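Local coordinates for protein DyP (Bjerkandera adusta, PDB 3VXJ) that probably catalyses the heme-dependent, peroxide-driven oxidation of dyes and phenolic compounds, at residues Ala327-Ser331 and Phe356-Gln360; Asp323-Ala327 and Asn365-Gln370; Asp214-Phe220 and Glu426-Ser432; Leu64-Gly70 and Gly119-Ser125. One frame throughout, in Å; residues are numbered along the deposited sequence.

Interaction 1. Residues Ala327-Ser331 and Phe356-Gln360; sequences AMRSS and FVEYQ. With HEM (protoporphyrin IX containing Fe), chain B.
Beside the water-bearing face of the heme, R329 and E358 form a non-hydrogen-bonded pair of two antiparallel strands and carry their side chains on the face of the sheet that meets the cofactor. The next pair carries the backbone bonds: M328 N gives to Y359 O at 3.0 Å, and Y359 N to M328 O at 2.8 Å. S330 N then bonds to V357 O. Beyond it S331 OG accepts V357 N (3.1 Å), a place that suits serine because its hydroxyl, beside its own backbone N (chi1 -55°), reaches back to the partner strand. R329, bent at chi3 (-62°), brings heme C3D over the centre of one guanidinium face. In the guanidinium plane, NH2 bonds to propionate O2A at 2.7 Å. NH1 gives a hydrogen bond to water 1 (2.9 Å), which is bound to the iron, and a salt bridge to D171. The apolar F356 ring brings CE1 to 3.4 Å from heme C1C. Held by the propionate, D171 and the carbonyl of S174, the guanidinium has its rotation fixed with NH1 at the water ligand.

Interaction 2. Residues Asp323-Ala327 and Asn365-Gln370; sequences DTFHA and NGFRFQ. With HEM (protoporphyrin IX containing Fe), chain B; 3DM (2,6-dimethoxyphenol), chain D.
Between the heme pocket and the 2,6-dimethoxyphenol site, the type I beta turn D323-H326 packs on the start of helix 367-375, chiefly through an offset stack of F325 and F369. Their centroids are 4.0 Å apart and their planes 15° apart, with F325 CE1 over the centre of the F369 ring. The opposite face of F325 takes T324 CB, and N365 O lies in plane at its edge. Q370 suits its place by having two unlike ends: NE2 donates to F325 O at 2.9 Å, the acceptor lying in the amide plane, while OE1 approaches heme CAC at 3.4 Å. G366, the N-cap residue, brings its bare CA to 4.3 Å from A327 CB. Water 2 joins T324 O to N365 ND2. H326, the last residue of the turn, points away from 365-370, and its NE2 comes within 3.0 Å of O2 of 2,6-dimethoxyphenol. Within the helix W374 meets F369 edge-to-face, while F367 packs on strands 353-360 and 216-225.

Interaction 3. Residues Asp214-Phe220 and Glu426-Ser432; sequences DGSFMAF and EYFFLPS
Six backbone hydrogen bonds join S216, M218 and F220 to L430, F428 and E426 in a regular antiparallel ladder, two for each pair. The straightest runs from L430 N to S216 O, 2.8 Å long with 173° at the hydrogen. At the mouth of the ladder water 3 donates to both D214 O and P431 O, and G215, without a side chain, lets its CA come to 2.9 Å from L430 O. At the other end E426 OE2 uses its anti lone pair to accept Y427 N (2.8 Å) and also receives Q94 N. On one face F429, with CG opposite its backbone N (chi1 180°), turns an edge to F217 in an inclined edge-to-face pair: CD1 lies 3.7 Å above the centre of the F217 ring, the planes 56° apart. A219, small enough to lie beside the Y427 ring, shares this face. On the other, M218 and F428 run side by side in an oblique Met-aromatic contact, SD 4.0 Å from CD2, and F220 CB meets the F428 ring edge. These strands, first and last in chain order, belong to a four-stranded sheet of order 2-3-1-4, the antiparallel arrangement of a ferredoxin-like unit, two of which are characteristic of DyP-type peroxidases.

Interaction 4. Residues Leu64-Gly70 and Gly119-Ser125; sequences LAFVNLG and GVFLIGS
L69 and F121 meet within the second and third strands of the N-terminal ferredoxin-like sheet, an antiparallel pair tied by backbone bonds between F66 and G124, N68 and L122, and G70 and V120. With CG anti to the backbone N (chi1 174°), L69 runs alongside F121 and sets its CD1 methyl over the ring, 3.8 Å from the centroid and 8° off the normal: a CH-pi contact. V67 CG1 approaches the same ring at its edge, 4.2 Å from CD1. The branched, apolar V67 and I123 and the aromatic F121 suit this face because helices 34-48 and 128-142 cover it.

On the other face N68 is a buried amide with its polar end satisfied. Its ND2 gives hydrogen bonds to V67 O (2.8 Å, well out of the carbonyl plane) and to T50 O, and its OD1 accepts D14 N. Across from it, L122 CD1 packs on N68 CB at 4.0 Å. G124 lies beside F66, whose ring takes part in a cation-pi contact with K21, and G70 lies opposite V120, which touches F26 and F28 of the next strand. At the strand end S125 swings OG opposite its backbone N (chi1 -164°), so that the hydroxyl turns to the neighbouring segment 64-70: OG donates to L64 O at 2.7 Å, from above the carbonyl plane.

In the fold
Interaction 4 comes first along the chain, in the N-terminal sheet; the others belong to or adjoin the second, C-terminal sheet. Strands 328-334, 353-360, 216-225 and 420-430 lie in that order across it, so interactions 1 and 3, centres 10 Å apart, join its two outer pairs, and backbone hydrogen bonds from A219 N to E358 O and from F217 N to Q360 O join the inner strands. Interaction 2 starts just ahead of interaction 1, shares A327 with it and ends on helix 367-375; both lie in sequence between the strands of interaction 3, and both touch the heme. Interactions 3 and 4, centres 13 Å apart, pack sheet against sheet through M218 on L122 and F428 on V120. The heme thus lies on the far side of the second sheet from the N-terminal one.

Interaction 1. Residues Ala327-Ser331 and Phe356-Gln360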
# COMPACT_ATOMS: atom_id res chain seq x y z
N ALA A 327 -6.13 -1.81 -7.19
CA ALA A 327 -6.34 -1.03 -5.97
C ALA A 327 -5.37 0.14 -5.95
O ALA A 327 -4.32 0.07 -6.60
CB ALA A 327 -6.15 -1.92 -4.74
N MET A 328 -5.71 1.18 -5.19
CA MET A 328 -4.85 2.36 -5.01
C MET A 328 -3.97 2.17 -3.79
O MET A 328 -4.42 1.65 -2.78
CB MET A 328 -5.71 3.61 -4.77
CG MET A 328 -6.62 4.02 -5.90
SD MET A 328 -5.72 4.68 -7.32
CE MET A 328 -7.06 5.48 -8.19
N ARG A 329 -2.72 2.63 -3.87
CA ARG A 329 -1.85 2.62 -2.70
C ARG A 329 -1.38 4.02 -2.33
O ARG A 329 -1.09 4.85 -3.21
CB ARG A 329 -0.64 1.72 -2.93
CG ARG A 329 -0.99 0.25 -3.08
CD ARG A 329 0.20 -0.55 -3.64
NE ARG A 329 0.54 -0.06 -4.97
CZ ARG A 329 1.72 0.45 -5.33
NH1 ARG A 329 2.73 0.47 -4.47
NH2 ARG A 329 1.91 0.90 -6.56
N SER A 330 -1.30 4.26 -1.03
CA SER A 330 -0.79 5.54 -0.52
C SER A 330 0.10 5.32 0.70
O SER A 330 -0.11 5.89 1.77
CB SER A 330 -1.94 6.48 -0.17
OG SER A 330 -1.48 7.81 -0.07
N SER A 331 1.10 4.46 0.52
CA SER A 331 1.99 4.08 1.60
C SER A 331 3.08 5.11 1.83
O SER A 331 3.42 5.89 0.94
CB SER A 331 2.63 2.74 1.26
OG SER A 331 1.63 1.77 0.98
N PHE A 356 1.75 0.94 5.27
CA PHE A 356 1.15 0.55 4.00
C PHE A 356 -0.35 0.83 4.01
O PHE A 356 -1.05 0.53 4.99
CB PHE A 356 1.44 -0.94 3.78
CG PHE A 356 0.75 -1.53 2.59
CD1 PHE A 356 1.38 -1.57 1.35
CD2 PHE A 356 -0.51 -2.11 2.73
CE1 PHE A 356 0.73 -2.12 0.24
CE2 PHE A 356 -1.14 -2.70 1.64
CZ PHE A 356 -0.53 -2.70 0.40
N VAL A 357 -0.82 1.42 2.92
CA VAL A 357 -2.21 1.86 2.78
C VAL A 357 -2.69 1.47 1.39
O VAL A 357 -2.09 1.88 0.40
CB VAL A 357 -2.29 3.39 2.91
CG1 VAL A 357 -3.69 3.89 2.61
CG2 VAL A 357 -1.85 3.84 4.31
N GLU A 358 -3.76 0.68 1.33
CA GLU A 358 -4.32 0.28 0.05
C GLU A 358 -5.83 0.41 0.09
O GLU A 358 -6.47 -0.07 1.03
CB GLU A 358 -3.93 -1.16 -0.27
CG GLU A 358 -4.24 -1.60 -1.70
CD GLU A 358 -3.55 -2.89 -2.11
OE1 GLU A 358 -3.24 -3.72 -1.24
OE2 GLU A 358 -3.30 -3.06 -3.33
N TYR A 359 -6.38 1.07 -0.93
CA TYR A 359 -7.81 1.35 -1.04
C TYR A 359 -8.46 0.57 -2.17
O TYR A 359 -7.93 0.47 -3.28
CB TYR A 359 -8.06 2.83 -1.34
CG TYR A 359 -7.59 3.79 -0.27
CD1 TYR A 359 -8.30 3.95 0.92
CD2 TYR A 359 -6.44 4.57 -0.47
CE1 TYR A 359 -7.88 4.85 1.88
CE2 TYR A 359 -6.01 5.49 0.50
CZ TYR A 359 -6.74 5.61 1.67
OH TYR A 359 -6.33 6.50 2.64
N GLN A 360 -9.66 0.06 -1.88
CA GLN A 360 -10.46 -0.69 -2.85
C GLN A 360 -11.89 -0.74 -2.33
O GLN A 360 -12.12 -0.57 -1.13
CB GLN A 360 -9.93 -2.13 -3.01
CG GLN A 360 -9.84 -2.91 -1.69
CD GLN A 360 -8.53 -2.69 -0.96
OE1 GLN A 360 -7.47 -3.06 -1.46
NE2 GLN A 360 -8.59 -2.09 0.23
CHA HEM B . 4.26 -2.09 -6.24
CHB HEM B . 7.23 -2.12 -2.42
CHC HEM B . 3.89 -4.41 0.22
CHD HEM B . 0.88 -4.36 -3.56
C1A HEM B . 5.36 -1.93 -5.45
C2A HEM B . 6.62 -1.36 -5.87
C3A HEM B . 7.45 -1.38 -4.81
C4A HEM B . 6.73 -1.93 -3.69
CMA HEM B . 8.91 -0.88 -4.75
CAA HEM B . 6.94 -0.90 -7.31
CBA HEM B . 6.58 0.56 -7.63
CGA HEM B . 5.09 0.81 -7.76
O1A HEM B . 4.46 0.37 -8.74
O2A HEM B . 4.54 1.50 -6.86
C1B HEM B . 6.59 -2.73 -1.37
C2B HEM B . 7.13 -2.93 -0.04
C3B HEM B . 6.20 -3.56 0.70
C4B HEM B . 5.04 -3.76 -0.15
CMB HEM B . 8.55 -2.49 0.38
CAB HEM B . 6.28 -3.99 2.18
CBB HEM B . 7.09 -3.39 3.05
C1C HEM B . 2.81 -4.63 -0.59
C2C HEM B . 1.61 -5.37 -0.22
C3C HEM B . 0.78 -5.37 -1.28
C4C HEM B . 1.43 -4.62 -2.34
CMC HEM B . 1.38 -6.01 1.16
CAC HEM B . -0.63 -6.00 -1.42
CBC HEM B . -0.93 -7.18 -0.85
C1D HEM B . 1.49 -3.69 -4.59
C2D HEM B . 0.83 -3.34 -5.83
C3D HEM B . 1.88 -2.65 -6.65
C4D HEM B . 3.07 -2.64 -5.84
CMD HEM B . -0.62 -3.61 -6.27
CAD HEM B . 1.65 -2.12 -8.07
CBD HEM B . 1.79 -3.30 -9.03
CGD HEM B . 1.54 -2.89 -10.46
O1D HEM B . 2.40 -3.21 -11.32
O2D HEM B . 0.49 -2.27 -10.74
NA HEM B . 5.47 -2.29 -4.13
NB HEM B . 5.31 -3.28 -1.41
NC HEM B . 2.67 -4.23 -1.90
ND HEM B . 2.81 -3.23 -4.62
FE HEM B . 4.10 -3.32 -3.03
O HOH W 1 3.43 -1.52 -2.50

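Interaction 2. Residues Asp323-Ala327 and Asn365-Gln370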
# COMPACT_ATOMS: atom_id res chain seq x y z
N ASP A 323 -10.61 -5.69 -14.53
CA ASP A 323 -10.85 -4.54 -13.66
C ASP A 323 -10.69 -4.89 -12.18
O ASP A 323 -10.28 -4.06 -11.39
CB ASP A 323 -12.29 -4.01 -13.81
CG ASP A 323 -12.59 -3.47 -15.18
OD1 ASP A 323 -11.66 -3.05 -15.91
OD2 ASP A 323 -13.80 -3.42 -15.52
N THR A 324 -11.01 -6.14 -11.85
CA THR A 324 -11.51 -6.51 -10.52
C THR A 324 -10.51 -6.36 -9.39
O THR A 324 -10.90 -6.04 -8.26
CB THR A 324 -12.03 -7.96 -10.55
OG1 THR A 324 -12.85 -8.13 -11.70
CG2 THR A 324 -12.85 -8.29 -9.31
N PHE A 325 -9.23 -6.59 -9.68
CA PHE A 325 -8.22 -6.74 -8.63
C PHE A 325 -7.24 -5.59 -8.52
O PHE A 325 -6.22 -5.71 -7.84
CB PHE A 325 -7.50 -8.09 -8.78
CG PHE A 325 -8.43 -9.23 -9.07
CD1 PHE A 325 -9.32 -9.67 -8.10
CD2 PHE A 325 -8.43 -9.83 -10.32
CE1 PHE A 325 -10.21 -10.72 -8.37
CE2 PHE A 325 -9.31 -10.88 -10.60
CZ PHE A 325 -10.20 -11.32 -9.62
N HIS A 326 -7.57 -4.47 -9.16
CA HIS A 326 -6.77 -3.26 -9.02
C HIS A 326 -7.11 -2.51 -7.75
O HIS A 326 -8.24 -2.58 -7.26
CB HIS A 326 -6.94 -2.37 -10.25
CG HIS A 326 -6.42 -2.99 -11.51
ND1 HIS A 326 -5.07 -3.11 -11.78
CD2 HIS A 326 -7.06 -3.54 -12.57
CE1 HIS A 326 -4.91 -3.71 -12.95
NE2 HIS A 326 -6.10 -3.98 -13.44
N ALA A 327 -6.13 -1.81 -7.19
CA ALA A 327 -6.34 -1.03 -5.97
C ALA A 327 -5.37 0.14 -5.95
O ALA A 327 -4.32 0.07 -6.60
CB ALA A 327 -6.15 -1.92 -4.74
N ASN A 365 -11.03 -8.39 -2.95
CA ASN A 365 -10.60 -8.32 -4.35
C ASN A 365 -9.33 -7.51 -4.56
O ASN A 365 -8.71 -7.61 -5.62
CB ASN A 365 -11.71 -7.72 -5.22
CG ASN A 365 -12.85 -8.68 -5.45
OD1 ASN A 365 -12.77 -9.87 -5.10
ND2 ASN A 365 -13.91 -8.18 -6.04
N GLY A 366 -8.95 -6.69 -3.58
CA GLY A 366 -7.78 -5.82 -3.73
C GLY A 366 -6.64 -6.36 -2.92
O GLY A 366 -6.09 -7.41 -3.24
N PHE A 367 -6.32 -5.68 -1.82
CA PHE A 367 -5.30 -6.12 -0.88
C PHE A 367 -5.31 -7.63 -0.61
O PHE A 367 -4.29 -8.29 -0.70
CB PHE A 367 -5.47 -5.38 0.45
CG PHE A 367 -4.68 -5.98 1.57
CD1 PHE A 367 -3.28 -5.92 1.58
CD2 PHE A 367 -5.32 -6.70 2.59
CE1 PHE A 367 -2.55 -6.53 2.60
CE2 PHE A 367 -4.59 -7.29 3.61
CZ PHE A 367 -3.20 -7.22 3.61
N ARG A 368 -6.47 -8.15 -0.23
CA ARG A 368 -6.53 -9.52 0.25
C ARG A 368 -6.30 -10.53 -0.86
O ARG A 368 -5.68 -11.58 -0.63
CB ARG A 368 -7.86 -9.75 0.96
CG ARG A 368 -7.89 -10.98 1.81
CD ARG A 368 -9.19 -10.97 2.61
NE ARG A 368 -9.26 -12.05 3.58
CZ ARG A 368 -9.64 -13.30 3.31
NH1 ARG A 368 -10.00 -13.64 2.08
NH2 ARG A 368 -9.66 -14.20 4.28
N PHE A 369 -6.80 -10.22 -2.05
CA PHE A 369 -6.61 -11.07 -3.23
C PHE A 369 -5.14 -11.09 -3.66
O PHE A 369 -4.58 -12.14 -3.97
CB PHE A 369 -7.48 -10.57 -4.38
CG PHE A 369 -7.91 -11.63 -5.34
CD1 PHE A 369 -9.09 -12.34 -5.13
CD2 PHE A 369 -7.16 -11.91 -6.47
CE1 PHE A 369 -9.51 -13.32 -6.03
CE2 PHE A 369 -7.57 -12.91 -7.36
CZ PHE A 369 -8.75 -13.60 -7.14
N GLN A 370 -4.54 -9.91 -3.68
CA GLN A 370 -3.12 -9.76 -3.99
C GLN A 370 -2.24 -10.52 -3.00
O GLN A 370 -1.25 -11.15 -3.39
CB GLN A 370 -2.75 -8.28 -4.01
CG GLN A 370 -3.44 -7.54 -5.13
CD GLN A 370 -3.46 -6.05 -4.92
OE1 GLN A 370 -2.68 -5.50 -4.13
NE2 GLN A 370 -4.35 -5.36 -5.62
CHA HEM B . 4.26 -2.09 -6.24
CHB HEM B . 7.23 -2.12 -2.42
CHC HEM B . 3.89 -4.41 0.22
CHD HEM B . 0.88 -4.36 -3.56
C1A HEM B . 5.36 -1.93 -5.45
C2A HEM B . 6.62 -1.36 -5.87
C3A HEM B . 7.45 -1.38 -4.81
C4A HEM B . 6.73 -1.93 -3.69
CMA HEM B . 8.91 -0.88 -4.75
CAA HEM B . 6.94 -0.90 -7.31
CBA HEM B . 6.58 0.56 -7.63
CGA HEM B . 5.09 0.81 -7.76
O1A HEM B . 4.46 0.37 -8.74
O2A HEM B . 4.54 1.50 -6.86
C1B HEM B . 6.59 -2.73 -1.37
C2B HEM B . 7.13 -2.93 -0.04
C3B HEM B . 6.20 -3.56 0.70
C4B HEM B . 5.04 -3.76 -0.15
CMB HEM B . 8.55 -2.49 0.38
CAB HEM B . 6.28 -3.99 2.18
CBB HEM B . 7.09 -3.39 3.05
C1C HEM B . 2.81 -4.63 -0.59
C2C HEM B . 1.61 -5.37 -0.22
C3C HEM B . 0.78 -5.37 -1.28
C4C HEM B . 1.43 -4.62 -2.34
CMC HEM B . 1.38 -6.01 1.16
CAC HEM B . -0.63 -6.00 -1.42
CBC HEM B . -0.93 -7.18 -0.85
C1D HEM B . 1.49 -3.69 -4.59
C2D HEM B . 0.83 -3.34 -5.83
C3D HEM B . 1.88 -2.65 -6.65
C4D HEM B . 3.07 -2.64 -5.84
CMD HEM B . -0.62 -3.61 -6.27
CAD HEM B . 1.65 -2.12 -8.07
CBD HEM B . 1.79 -3.30 -9.03
CGD HEM B . 1.54 -2.89 -10.46
O1D HEM B . 2.40 -3.21 -11.32
O2D HEM B . 0.49 -2.27 -10.74
NA HEM B . 5.47 -2.29 -4.13
NB HEM B . 5.31 -3.28 -1.41
NC HEM B . 2.67 -4.23 -1.90
ND HEM B . 2.81 -3.23 -4.62
FE HEM B . 4.10 -3.32 -3.03
O1 3DM D . -2.70 -3.60 -15.33
C1 3DM D . -2.91 -4.43 -16.41
C2 3DM D . -3.77 -5.54 -16.32
O2 3DM D . -4.39 -5.80 -15.12
C7 3DM D . -4.94 -7.11 -14.92
C3 3DM D . -3.96 -6.35 -17.45
C4 3DM D . -3.28 -6.07 -18.64
C5 3DM D . -2.44 -4.96 -18.73
C6 3DM D . -2.25 -4.15 -17.61
O3 3DM D . -1.44 -3.06 -17.63
C8 3DM D . -0.52 -2.94 -18.75
O HOH W 2 -13.41 -5.41 -7.18
O HOH W 1 3.43 -1.52 -2.50

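Interaction 3. Residues Asp214-Phe220 and Glu426-Ser432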
# COMPACT_ATOMS: atom_id res chain seq x y z
N ASP A 214 -19.24 6.62 -2.62
CA ASP A 214 -18.01 7.42 -2.75
C ASP A 214 -17.09 7.33 -1.55
O ASP A 214 -16.20 8.18 -1.36
CB ASP A 214 -18.32 8.88 -3.13
CG ASP A 214 -18.79 9.02 -4.55
OD1 ASP A 214 -18.36 8.21 -5.40
OD2 ASP A 214 -19.57 9.96 -4.82
N GLY A 215 -17.30 6.29 -0.74
CA GLY A 215 -16.32 5.89 0.26
C GLY A 215 -15.37 4.85 -0.31
O GLY A 215 -15.44 4.51 -1.50
N SER A 216 -14.47 4.36 0.52
CA SER A 216 -13.59 3.26 0.12
C SER A 216 -13.09 2.53 1.36
O SER A 216 -13.06 3.10 2.46
CB SER A 216 -12.39 3.80 -0.68
OG SER A 216 -11.60 2.73 -1.22
N PHE A 217 -12.71 1.26 1.19
CA PHE A 217 -12.08 0.52 2.28
C PHE A 217 -10.57 0.62 2.21
O PHE A 217 -9.97 0.40 1.14
CB PHE A 217 -12.47 -0.96 2.27
CG PHE A 217 -13.91 -1.21 2.62
CD1 PHE A 217 -14.33 -1.24 3.96
CD2 PHE A 217 -14.85 -1.37 1.62
CE1 PHE A 217 -15.67 -1.46 4.28
CE2 PHE A 217 -16.19 -1.60 1.93
CZ PHE A 217 -16.60 -1.64 3.26
N MET A 218 -9.96 0.96 3.34
CA MET A 218 -8.52 0.92 3.50
C MET A 218 -8.07 -0.35 4.21
O MET A 218 -8.61 -0.73 5.26
CB MET A 218 -8.05 2.13 4.32
CG MET A 218 -6.52 2.18 4.46
SD MET A 218 -5.90 3.03 5.91
CE MET A 218 -6.24 4.73 5.47
N ALA A 219 -7.07 -1.01 3.62
CA ALA A 219 -6.28 -2.01 4.32
C ALA A 219 -5.01 -1.28 4.78
O ALA A 219 -4.20 -0.84 3.96
CB ALA A 219 -5.94 -3.17 3.41
N PHE A 220 -4.89 -1.12 6.09
CA PHE A 220 -3.70 -0.57 6.69
C PHE A 220 -2.83 -1.72 7.21
O PHE A 220 -3.33 -2.65 7.85
CB PHE A 220 -4.05 0.37 7.86
CG PHE A 220 -2.84 0.93 8.53
CD1 PHE A 220 -2.17 2.01 7.97
CD2 PHE A 220 -2.33 0.37 9.70
CE1 PHE A 220 -1.02 2.52 8.56
CE2 PHE A 220 -1.18 0.87 10.28
CZ PHE A 220 -0.53 1.94 9.72
N GLU A 426 -5.29 -2.86 10.26
CA GLU A 426 -6.73 -2.82 10.43
C GLU A 426 -7.41 -2.54 9.10
O GLU A 426 -6.80 -2.02 8.16
CB GLU A 426 -7.13 -1.78 11.51
CG GLU A 426 -8.59 -1.81 11.95
CD GLU A 426 -9.04 -3.21 12.36
OE1 GLU A 426 -9.02 -3.52 13.58
OE2 GLU A 426 -9.40 -4.00 11.46
N TYR A 427 -8.69 -2.90 9.04
CA TYR A 427 -9.55 -2.58 7.91
C TYR A 427 -10.46 -1.42 8.31
O TYR A 427 -11.19 -1.52 9.31
CB TYR A 427 -10.39 -3.81 7.54
CG TYR A 427 -9.63 -5.03 7.06
CD1 TYR A 427 -8.57 -4.91 6.15
CD2 TYR A 427 -10.00 -6.31 7.48
CE1 TYR A 427 -7.88 -6.04 5.70
CE2 TYR A 427 -9.32 -7.44 7.03
CZ TYR A 427 -8.26 -7.29 6.13
OH TYR A 427 -7.59 -8.39 5.69
N PHE A 428 -10.39 -0.34 7.53
CA PHE A 428 -11.16 0.88 7.78
C PHE A 428 -12.09 1.19 6.62
O PHE A 428 -11.82 0.82 5.48
CB PHE A 428 -10.24 2.10 8.00
CG PHE A 428 -9.33 1.98 9.17
CD1 PHE A 428 -9.81 2.18 10.46
CD2 PHE A 428 -7.99 1.65 8.99
CE1 PHE A 428 -8.96 2.06 11.56
CE2 PHE A 428 -7.14 1.54 10.08
CZ PHE A 428 -7.62 1.75 11.36
N PHE A 429 -13.17 1.89 6.91
CA PHE A 429 -13.99 2.48 5.86
C PHE A 429 -13.88 4.00 5.93
O PHE A 429 -14.11 4.59 6.99
CB PHE A 429 -15.45 2.04 5.99
CG PHE A 429 -16.34 2.62 4.93
CD1 PHE A 429 -16.24 2.20 3.62
CD2 PHE A 429 -17.24 3.65 5.24
CE1 PHE A 429 -17.05 2.75 2.62
CE2 PHE A 429 -18.05 4.21 4.25
CZ PHE A 429 -17.95 3.76 2.94
N LEU A 430 -13.54 4.60 4.79
CA LEU A 430 -13.50 6.06 4.67
C LEU A 430 -14.75 6.53 3.94
O LEU A 430 -14.87 6.32 2.74
CB LEU A 430 -12.26 6.52 3.90
CG LEU A 430 -10.93 6.58 4.67
CD1 LEU A 430 -10.41 5.18 5.01
CD2 LEU A 430 -9.92 7.34 3.86
N PRO A 431 -15.68 7.17 4.67
CA PRO A 431 -16.90 7.62 4.01
C PRO A 431 -16.65 8.84 3.12
O PRO A 431 -15.58 9.47 3.16
CB PRO A 431 -17.80 8.03 5.19
CG PRO A 431 -17.21 7.33 6.40
CD PRO A 431 -15.75 7.34 6.13
N SER A 432 -17.64 9.18 2.29
CA SER A 432 -17.63 10.47 1.62
C SER A 432 -17.65 11.60 2.65
O SER A 432 -18.00 11.40 3.83
CB SER A 432 -18.83 10.60 0.68
OG SER A 432 -20.02 10.76 1.42
O HOH W 3 -14.51 9.48 0.38

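Interaction 4. Residues Leu64-Gly70 and Gly119-Ser125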
# COMPACT_ATOMS: atom_id res chain seq x y z
N LEU A 64 -1.83 23.59 4.88
CA LEU A 64 -0.53 23.12 5.31
C LEU A 64 -0.54 21.62 5.59
O LEU A 64 0.48 20.95 5.44
CB LEU A 64 -0.08 23.88 6.56
CG LEU A 64 1.35 23.65 7.03
CD1 LEU A 64 2.36 24.06 5.96
CD2 LEU A 64 1.59 24.42 8.31
N ALA A 65 -1.69 21.11 5.99
CA ALA A 65 -1.86 19.67 6.17
C ALA A 65 -3.17 19.19 5.56
O ALA A 65 -4.17 19.91 5.55
CB ALA A 65 -1.78 19.30 7.65
N PHE A 66 -3.14 17.96 5.06
CA PHE A 66 -4.32 17.28 4.57
C PHE A 66 -4.76 16.33 5.66
O PHE A 66 -3.93 15.68 6.30
CB PHE A 66 -4.00 16.46 3.32
CG PHE A 66 -3.36 17.24 2.20
CD1 PHE A 66 -3.68 18.58 1.97
CD2 PHE A 66 -2.44 16.62 1.34
CE1 PHE A 66 -3.09 19.29 0.92
CE2 PHE A 66 -1.85 17.32 0.29
CZ PHE A 66 -2.17 18.66 0.08
N VAL A 67 -6.07 16.22 5.87
CA VAL A 67 -6.58 15.23 6.83
C VAL A 67 -7.69 14.39 6.21
O VAL A 67 -8.60 14.90 5.57
CB VAL A 67 -7.10 15.88 8.15
CG1 VAL A 67 -7.41 14.78 9.19
CG2 VAL A 67 -6.08 16.88 8.70
N ASN A 68 -7.56 13.07 6.37
CA ASN A 68 -8.61 12.12 6.03
C ASN A 68 -8.95 11.29 7.27
O ASN A 68 -8.20 11.28 8.25
CB ASN A 68 -8.19 11.22 4.87
CG ASN A 68 -8.32 11.88 3.48
OD1 ASN A 68 -8.08 11.22 2.48
ND2 ASN A 68 -8.68 13.18 3.42
N LEU A 69 -10.09 10.61 7.23
CA LEU A 69 -10.63 9.94 8.40
C LEU A 69 -11.37 8.66 8.02
O LEU A 69 -12.29 8.68 7.19
CB LEU A 69 -11.56 10.89 9.17
CG LEU A 69 -12.36 10.37 10.37
CD1 LEU A 69 -11.46 9.88 11.50
CD2 LEU A 69 -13.28 11.47 10.87
N GLY A 70 -10.95 7.56 8.63
CA GLY A 70 -11.61 6.27 8.44
C GLY A 70 -12.06 5.66 9.75
O GLY A 70 -11.54 5.97 10.83
N GLY A 119 -11.05 4.05 14.77
CA GLY A 119 -10.81 4.82 13.56
C GLY A 119 -9.40 5.33 13.48
O GLY A 119 -8.59 5.10 14.38
N VAL A 120 -9.13 6.04 12.39
CA VAL A 120 -7.83 6.63 12.15
C VAL A 120 -7.97 7.99 11.45
O VAL A 120 -8.71 8.11 10.47
CB VAL A 120 -6.90 5.65 11.35
CG1 VAL A 120 -7.50 5.28 9.97
CG2 VAL A 120 -5.49 6.22 11.24
N PHE A 121 -7.27 8.99 11.99
CA PHE A 121 -7.06 10.24 11.28
C PHE A 121 -5.74 10.11 10.53
O PHE A 121 -4.73 9.75 11.14
CB PHE A 121 -6.93 11.43 12.23
CG PHE A 121 -8.18 11.80 12.98
CD1 PHE A 121 -9.03 12.79 12.49
CD2 PHE A 121 -8.48 11.20 14.20
CE1 PHE A 121 -10.19 13.15 13.19
CE2 PHE A 121 -9.62 11.56 14.91
CZ PHE A 121 -10.48 12.54 14.41
N LEU A 122 -5.75 10.37 9.23
CA LEU A 122 -4.53 10.41 8.43
C LEU A 122 -4.20 11.86 8.20
O LEU A 122 -5.00 12.58 7.61
CB LEU A 122 -4.73 9.75 7.06
CG LEU A 122 -5.21 8.33 6.85
CD1 LEU A 122 -6.71 8.20 7.08
CD2 LEU A 122 -4.85 7.93 5.43
N ILE A 123 -3.01 12.27 8.64
CA ILE A 123 -2.59 13.66 8.51
C ILE A 123 -1.35 13.69 7.63
O ILE A 123 -0.33 13.09 7.99
CB ILE A 123 -2.24 14.30 9.88
CG1 ILE A 123 -3.38 14.14 10.89
CG2 ILE A 123 -1.86 15.78 9.70
CD1 ILE A 123 -2.98 14.37 12.34
N GLY A 124 -1.43 14.36 6.49
CA GLY A 124 -0.29 14.49 5.58
C GLY A 124 0.21 15.91 5.60
O GLY A 124 -0.58 16.85 5.47
N SER A 125 1.51 16.09 5.81
CA SER A 125 2.07 17.45 5.86
C SER A 125 3.54 17.45 5.50
O SER A 125 4.12 16.42 5.19
CB SER A 125 1.82 18.09 7.23
OG SER A 125 2.03 19.49 7.17